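Local coordinates for protein geranyltranstransferase (Thermotoga neapolitana, PDB 4WK5) that probably catalyses magnesium-dependent prenyl transfer in isoprenoid biosynthesis, as a member of the FPP/GGPP synthase family, at residues A[60-65]-A[281-286]; A[213-218]-A[266-271]. One frame throughout, in Å; residues are numbered along the deposited sequence.

Interaction 1: residues A[60-65]-A[281-286]; sequences RPLLVL and FDFLRN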
loop_
_atom_site.group_PDB
_atom_site.type_symbol
_atom_site.label_atom_id
_atom_site.label_comp_id
_atom_site.label_asym_id
_atom_site.label_seq_id
_atom_site.Cartn_x
_atom_site.Cartn_y
_atom_site.Cartn_z
ATOM N N ARG A 60 19.448 1.288 -0.545
ATOM C CA ARG A 60 18.551 1.918 -1.512
ATOM C C ARG A 60 18.423 3.430 -1.305
ATOM O O ARG A 60 18.583 4.186 -2.265
ATOM C CB ARG A 60 17.176 1.243 -1.481
ATOM C CG ARG A 60 17.207 -0.183 -2.016
ATOM C CD ARG A 60 15.954 -0.979 -1.590
ATOM N NE ARG A 60 16.073 -2.392 -1.966
ATOM C CZ ARG A 60 16.713 -3.308 -1.243
ATOM N NH1 ARG A 60 17.286 -2.972 -0.099
ATOM N NH2 ARG A 60 16.779 -4.570 -1.668
ATOM N N PRO A 61 18.136 3.892 -0.066
ATOM C CA PRO A 61 18.041 5.355 0.049
ATOM C C PRO A 61 19.388 6.040 -0.176
ATOM O O PRO A 61 19.433 7.158 -0.699
ATOM C CB PRO A 61 17.546 5.576 1.490
ATOM C CG PRO A 61 17.833 4.292 2.218
ATOM C CD PRO A 61 17.694 3.213 1.170
ATOM N N LEU A 62 20.477 5.386 0.218
ATOM C CA LEU A 62 21.799 5.947 -0.056
ATOM C C LEU A 62 22.033 6.087 -1.557
ATOM O O LEU A 62 22.617 7.069 -1.998
ATOM C CB LEU A 62 22.899 5.092 0.571
ATOM C CG LEU A 62 23.099 5.242 2.081
ATOM C CD1 LEU A 62 23.978 4.116 2.606
ATOM C CD2 LEU A 62 23.725 6.597 2.388
ATOM N N LEU A 63 21.571 5.115 -2.340
ATOM C CA LEU A 63 21.693 5.193 -3.792
ATOM C C LEU A 63 20.891 6.367 -4.361
ATOM O O LEU A 63 21.381 7.093 -5.229
ATOM C CB LEU A 63 21.251 3.873 -4.429
ATOM C CG LEU A 63 21.361 3.671 -5.930
ATOM C CD1 LEU A 63 22.839 3.729 -6.356
ATOM C CD2 LEU A 63 20.737 2.317 -6.275
ATOM N N VAL A 64 19.674 6.574 -3.865
ATOM C CA VAL A 64 18.892 7.736 -4.283
ATOM C C VAL A 64 19.671 9.036 -4.012
ATOM O O VAL A 64 19.758 9.912 -4.881
ATOM C CB VAL A 64 17.534 7.785 -3.575
ATOM C CG1 VAL A 64 16.810 9.091 -3.901
ATOM C CG2 VAL A 64 16.695 6.560 -3.974
ATOM N N LEU A 65 20.258 9.150 -2.823
ATOM C CA LEU A 65 21.007 10.356 -2.488
ATOM C C LEU A 65 22.270 10.524 -3.324
ATOM O O LEU A 65 22.608 11.643 -3.705
ATOM C CB LEU A 65 21.373 10.372 -0.999
ATOM C CG LEU A 65 20.191 10.494 -0.037
ATOM C CD1 LEU A 65 20.694 10.732 1.385
ATOM C CD2 LEU A 65 19.264 11.614 -0.467
ATOM N N PHE A 281 29.353 5.691 -8.559
ATOM C CA PHE A 281 30.392 4.739 -8.915
ATOM C C PHE A 281 31.211 4.324 -7.693
ATOM O O PHE A 281 31.396 3.136 -7.433
ATOM C CB PHE A 281 31.304 5.352 -9.979
ATOM C CG PHE A 281 32.486 4.506 -10.329
ATOM C CD1 PHE A 281 32.356 3.448 -11.212
ATOM C CD2 PHE A 281 33.735 4.784 -9.799
ATOM C CE1 PHE A 281 33.444 2.676 -11.549
ATOM C CE2 PHE A 281 34.834 4.011 -10.135
ATOM C CZ PHE A 281 34.687 2.958 -11.009
ATOM N N ASP A 282 31.695 5.312 -6.948
ATOM C CA ASP A 282 32.498 5.040 -5.762
ATOM C C ASP A 282 31.699 4.241 -4.729
ATOM O O ASP A 282 32.210 3.273 -4.161
ATOM C CB ASP A 282 33.007 6.340 -5.141
ATOM C CG ASP A 282 34.049 7.035 -6.000
ATOM O OD1 ASP A 282 34.692 6.366 -6.842
ATOM O OD2 ASP A 282 34.230 8.254 -5.820
ATOM N N PHE A 283 30.447 4.646 -4.503
ATOM C CA PHE A 283 29.551 3.964 -3.564
ATOM C C PHE A 283 29.386 2.492 -3.946
ATOM O O PHE A 283 29.595 1.591 -3.122
ATOM C CB PHE A 283 28.192 4.684 -3.527
ATOM C CG PHE A 283 27.144 4.003 -2.677
ATOM C CD1 PHE A 283 27.404 3.659 -1.359
ATOM C CD2 PHE A 283 25.897 3.730 -3.199
ATOM C CE1 PHE A 283 26.431 3.045 -0.584
ATOM C CE2 PHE A 283 24.921 3.118 -2.428
ATOM C CZ PHE A 283 25.197 2.772 -1.121
ATOM N N LEU A 284 29.055 2.239 -5.204
ATOM C CA LEU A 284 28.788 0.866 -5.618
ATOM C C LEU A 284 30.068 0.051 -5.786
ATOM O O LEU A 284 30.051 -1.174 -5.646
ATOM C CB LEU A 284 27.965 0.849 -6.905
ATOM C CG LEU A 284 26.566 1.450 -6.736
ATOM C CD1 LEU A 284 25.749 1.262 -7.987
ATOM C CD2 LEU A 284 25.846 0.855 -5.524
ATOM N N ARG A 285 31.177 0.728 -6.074
ATOM C CA ARG A 285 32.462 0.051 -6.152
ATOM C C ARG A 285 32.875 -0.468 -4.778
ATOM O O ARG A 285 33.299 -1.616 -4.644
ATOM C CB ARG A 285 33.539 0.982 -6.707
ATOM C CG ARG A 285 34.838 0.284 -7.072
ATOM C CD ARG A 285 35.909 1.301 -7.409
ATOM N NE ARG A 285 35.939 2.370 -6.415
ATOM C CZ ARG A 285 36.731 3.436 -6.478
ATOM N NH1 ARG A 285 37.573 3.580 -7.492
ATOM N NH2 ARG A 285 36.681 4.353 -5.522
ATOM N N ASN A 286 32.744 0.374 -3.758
ATOM C CA ASN A 286 33.091 -0.034 -2.399
ATOM C C ASN A 286 32.087 -1.028 -1.831
ATOM O O ASN A 286 32.400 -1.791 -0.920
ATOM C CB ASN A 286 33.203 1.183 -1.480
ATOM C CG ASN A 286 34.351 2.099 -1.866
ATOM O OD1 ASN A 286 34.186 3.315 -1.967
ATOM N ND2 ASN A 286 35.525 1.515 -2.085
#

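Interaction 2: residues A[213-218]-A[266-271]; sequences EKFGVA and EEVLEA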
loop_
_atom_site.group_PDB
_atom_site.type_symbol
_atom_site.label_atom_id
_atom_site.label_comp_id
_atom_site.label_asym_id
_atom_site.label_seq_id
_atom_site.Cartn_x
_atom_site.Cartn_y
_atom_site.Cartn_z
ATOM N N GLU A 213 17.851 -2.075 -12.785
ATOM C CA GLU A 213 17.320 -3.426 -12.848
ATOM C C GLU A 213 18.434 -4.465 -12.857
ATOM O O GLU A 213 18.374 -5.443 -12.107
ATOM C CB GLU A 213 16.426 -3.616 -14.068
ATOM C CG GLU A 213 15.563 -4.856 -13.940
ATOM C CD GLU A 213 15.039 -5.347 -15.264
ATOM O OE1 GLU A 213 14.142 -4.686 -15.829
ATOM O OE2 GLU A 213 15.516 -6.404 -15.730
ATOM N N LYS A 214 19.459 -4.256 -13.684
ATOM C CA LYS A 214 20.567 -5.196 -13.723
ATOM C C LYS A 214 21.333 -5.205 -12.403
ATOM O O LYS A 214 21.710 -6.272 -11.914
ATOM C CB LYS A 214 21.512 -4.893 -14.893
ATOM C CG LYS A 214 20.846 -5.076 -16.240
ATOM C CD LYS A 214 21.869 -5.289 -17.346
ATOM C CE LYS A 214 21.344 -6.287 -18.371
ATOM N NZ LYS A 214 22.369 -6.647 -19.387
ATOM N N PHE A 215 21.554 -4.029 -11.825
ATOM C CA PHE A 215 22.196 -3.976 -10.519
ATOM C C PHE A 215 21.403 -4.801 -9.505
ATOM O O PHE A 215 21.972 -5.566 -8.723
ATOM C CB PHE A 215 22.343 -2.532 -10.030
ATOM C CG PHE A 215 22.919 -2.426 -8.641
ATOM C CD1 PHE A 215 22.087 -2.312 -7.534
ATOM C CD2 PHE A 215 24.292 -2.473 -8.440
ATOM C CE1 PHE A 215 22.614 -2.242 -6.258
ATOM C CE2 PHE A 215 24.816 -2.397 -7.171
ATOM C CZ PHE A 215 23.975 -2.285 -6.079
ATOM N N GLY A 216 20.081 -4.645 -9.528
ATOM C CA GLY A 216 19.213 -5.370 -8.613
ATOM C C GLY A 216 19.290 -6.882 -8.767
ATOM O O GLY A 216 19.297 -7.608 -7.778
ATOM N N VAL A 217 19.319 -7.376 -10.003
ATOM C CA VAL A 217 19.445 -8.813 -10.194
ATOM C C VAL A 217 20.788 -9.306 -9.633
ATOM O O VAL A 217 20.843 -10.324 -8.938
ATOM C CB VAL A 217 19.310 -9.206 -11.685
ATOM C CG1 VAL A 217 19.650 -10.676 -11.879
ATOM C CG2 VAL A 217 17.888 -8.930 -12.155
ATOM N N ALA A 218 21.861 -8.569 -9.915
ATOM C CA ALA A 218 23.187 -8.917 -9.401
ATOM C C ALA A 218 23.210 -8.890 -7.876
ATOM O O ALA A 218 23.789 -9.770 -7.232
ATOM C CB ALA A 218 24.248 -7.965 -9.967
ATOM N N GLU A 266 29.639 -5.245 -13.362
ATOM C CA GLU A 266 30.678 -4.548 -14.111
ATOM C C GLU A 266 30.061 -3.630 -15.159
ATOM O O GLU A 266 30.544 -2.521 -15.361
ATOM C CB GLU A 266 31.640 -5.540 -14.771
ATOM C CG GLU A 266 32.790 -4.880 -15.531
ATOM C CD GLU A 266 33.654 -3.995 -14.639
ATOM O OE1 GLU A 266 33.755 -4.277 -13.426
ATOM O OE2 GLU A 266 34.233 -3.015 -15.151
ATOM N N GLU A 267 28.997 -4.085 -15.818
ATOM C CA GLU A 267 28.288 -3.242 -16.785
ATOM C C GLU A 267 27.765 -1.967 -16.126
ATOM O O GLU A 267 27.878 -0.876 -16.687
ATOM C CB GLU A 267 27.133 -4.016 -17.432
ATOM C CG GLU A 267 27.594 -5.107 -18.394
ATOM C CD GLU A 267 26.452 -5.954 -18.935
ATOM O OE1 GLU A 267 25.301 -5.768 -18.485
ATOM O OE2 GLU A 267 26.712 -6.807 -19.811
ATOM N N VAL A 268 27.201 -2.104 -14.929
ATOM C CA VAL A 268 26.654 -0.959 -14.220
ATOM C C VAL A 268 27.761 0.014 -13.816
ATOM O O VAL A 268 27.647 1.220 -14.055
ATOM C CB VAL A 268 25.852 -1.406 -12.980
ATOM C CG1 VAL A 268 25.497 -0.210 -12.110
ATOM C CG2 VAL A 268 24.601 -2.146 -13.424
ATOM N N LEU A 269 28.836 -0.507 -13.225
ATOM C CA LEU A 269 29.955 0.349 -12.824
ATOM C C LEU A 269 30.523 1.134 -14.002
ATOM O O LEU A 269 30.783 2.336 -13.891
ATOM C CB LEU A 269 31.067 -0.475 -12.171
ATOM C CG LEU A 269 30.758 -1.002 -10.768
ATOM C CD1 LEU A 269 31.921 -1.847 -10.264
ATOM C CD2 LEU A 269 30.447 0.138 -9.811
ATOM N N GLU A 270 30.711 0.453 -15.128
ATOM C CA GLU A 270 31.311 1.080 -16.298
ATOM C C GLU A 270 30.409 2.168 -16.864
ATOM O O GLU A 270 30.902 3.214 -17.285
ATOM C CB GLU A 270 31.633 0.038 -17.369
ATOM C CG GLU A 270 32.819 -0.841 -17.007
ATOM C CD GLU A 270 33.348 -1.636 -18.184
ATOM O OE1 GLU A 270 33.068 -1.250 -19.338
ATOM O OE2 GLU A 270 34.052 -2.641 -17.953
ATOM N N ALA A 271 29.098 1.927 -16.861
ATOM C CA ALA A 271 28.145 2.949 -17.283
ATOM C C ALA A 271 28.193 4.165 -16.357
ATOM O O ALA A 271 28.207 5.304 -16.830
ATOM C CB ALA A 271 26.727 2.374 -17.332
HETATM O O HOH W 1 24.281 -8.496 -20.425
#

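Interaction 1: residues A[60-65]-A[281-286]
Phe-283 reaches across from helix 278-289 and sets its ring against the side chain of Leu-62 and the backbone of Leu-63. The outer carbons do the touching: CZ lies 3.7 Å from CB of Leu-62, and CE2 comes within 3.9 Å of the backbone N of Leu-63, both meeting the ring obliquely. CD1 of Leu-62 adds a looser touch near CZ and CE1, the two side chains crossing at about a right angle. Beside this, methyl meets methyl, Leu-63 CD1 resting 4.1 Å from Leu-284 CD1.

With CG of Phe-283 trans to its own backbone N (chi1 175°), the ring extends toward the other helix; the local axes of the two segments pass 10.6 Å apart, nearly antiparallel at 153°. Further out, Leu-62 also leans on Ile-28 of helix 23-36, while Leu-63 packs on Cys-193 and Phe-194 of helix 175-201. Tyr-265 of helix 248-274 hydrogen-bonds the carbonyl O of Leu-284 through its hydroxyl.

The contact thus joins helix 278-289 to helix 59-70 of the mainly helical prenyl synthase fold. No hydrogen bond or salt bridge crosses between the segments, which implies cohesion through dispersion and hydrophobic burial, with one aromatic ring and a leucine pair packed between the helices.

Interaction 2: residues A[213-218]-A[266-271]
Lys-214 and Glu-267 provide the polar half of this helix pair. The ammonium NZ donates a hydrogen bond to Glu-267 OE1 at 3.2 Å, within a salt bridge, and reaches the oxygen on its syn lone pair, the side facing OE2. A water completes the link: it donates to OE2 at 3.0 Å and accepts a weak bond from NZ, so both carboxylate oxygens are tied, directly or through water, to one ammonium group. The lysine chain is bent at chi3, and this turn about CG-CD carries CE and NZ onward to the carboxylate, whereas the glutamate stays extended beyond CG. Lys-214 CD makes a separate contact with Glu-267 OE1 at 3.6 Å.

These side chains bridge helices 206-229 and 248-274, neighbours in the helical bundle of the FPP/GGPP synthase fold, whose local segments cross at -141° with axes 9.5 Å apart.

Apolar contact lies deeper. Val-268 rests its CG2 methyl against Phe-215, 3.9 Å from the backbone N and 4.1 Å from CB, and CG1 approaches the ring obliquely. Both residues are buried, and their CA atoms, 6.5 Å apart, are the nearest pair of CA atoms across the two segments. Because CG of Phe-215 is trans to the backbone N (chi1 176°), the ring continues past the valine to other aromatics: it meets Phe-190 edge-to-face and Tyr-265 with the planes inclined at about 50°.

Interactions 1 and 2 have centres about 12 Å apart and share a packed boundary. Helices 248-274 and 278-289 follow each other in the chain, and Leu-269 of the first packs on Phe-281 and Leu-284 of the second. Leu-284 also joins the two contacts from its other methyl, CD2, which lies 3.7 Å from Phe-215 CZ. Both contacts are partly buried, but they handle their margins differently. In interaction 1 the partly exposed Leu-62 and Phe-283 remain apolar, whereas interaction 2 places an ion pair and a water at its partly exposed edge, beside the buried Val-268 and Phe-215. The segment axes of interaction 2 also approach more closely.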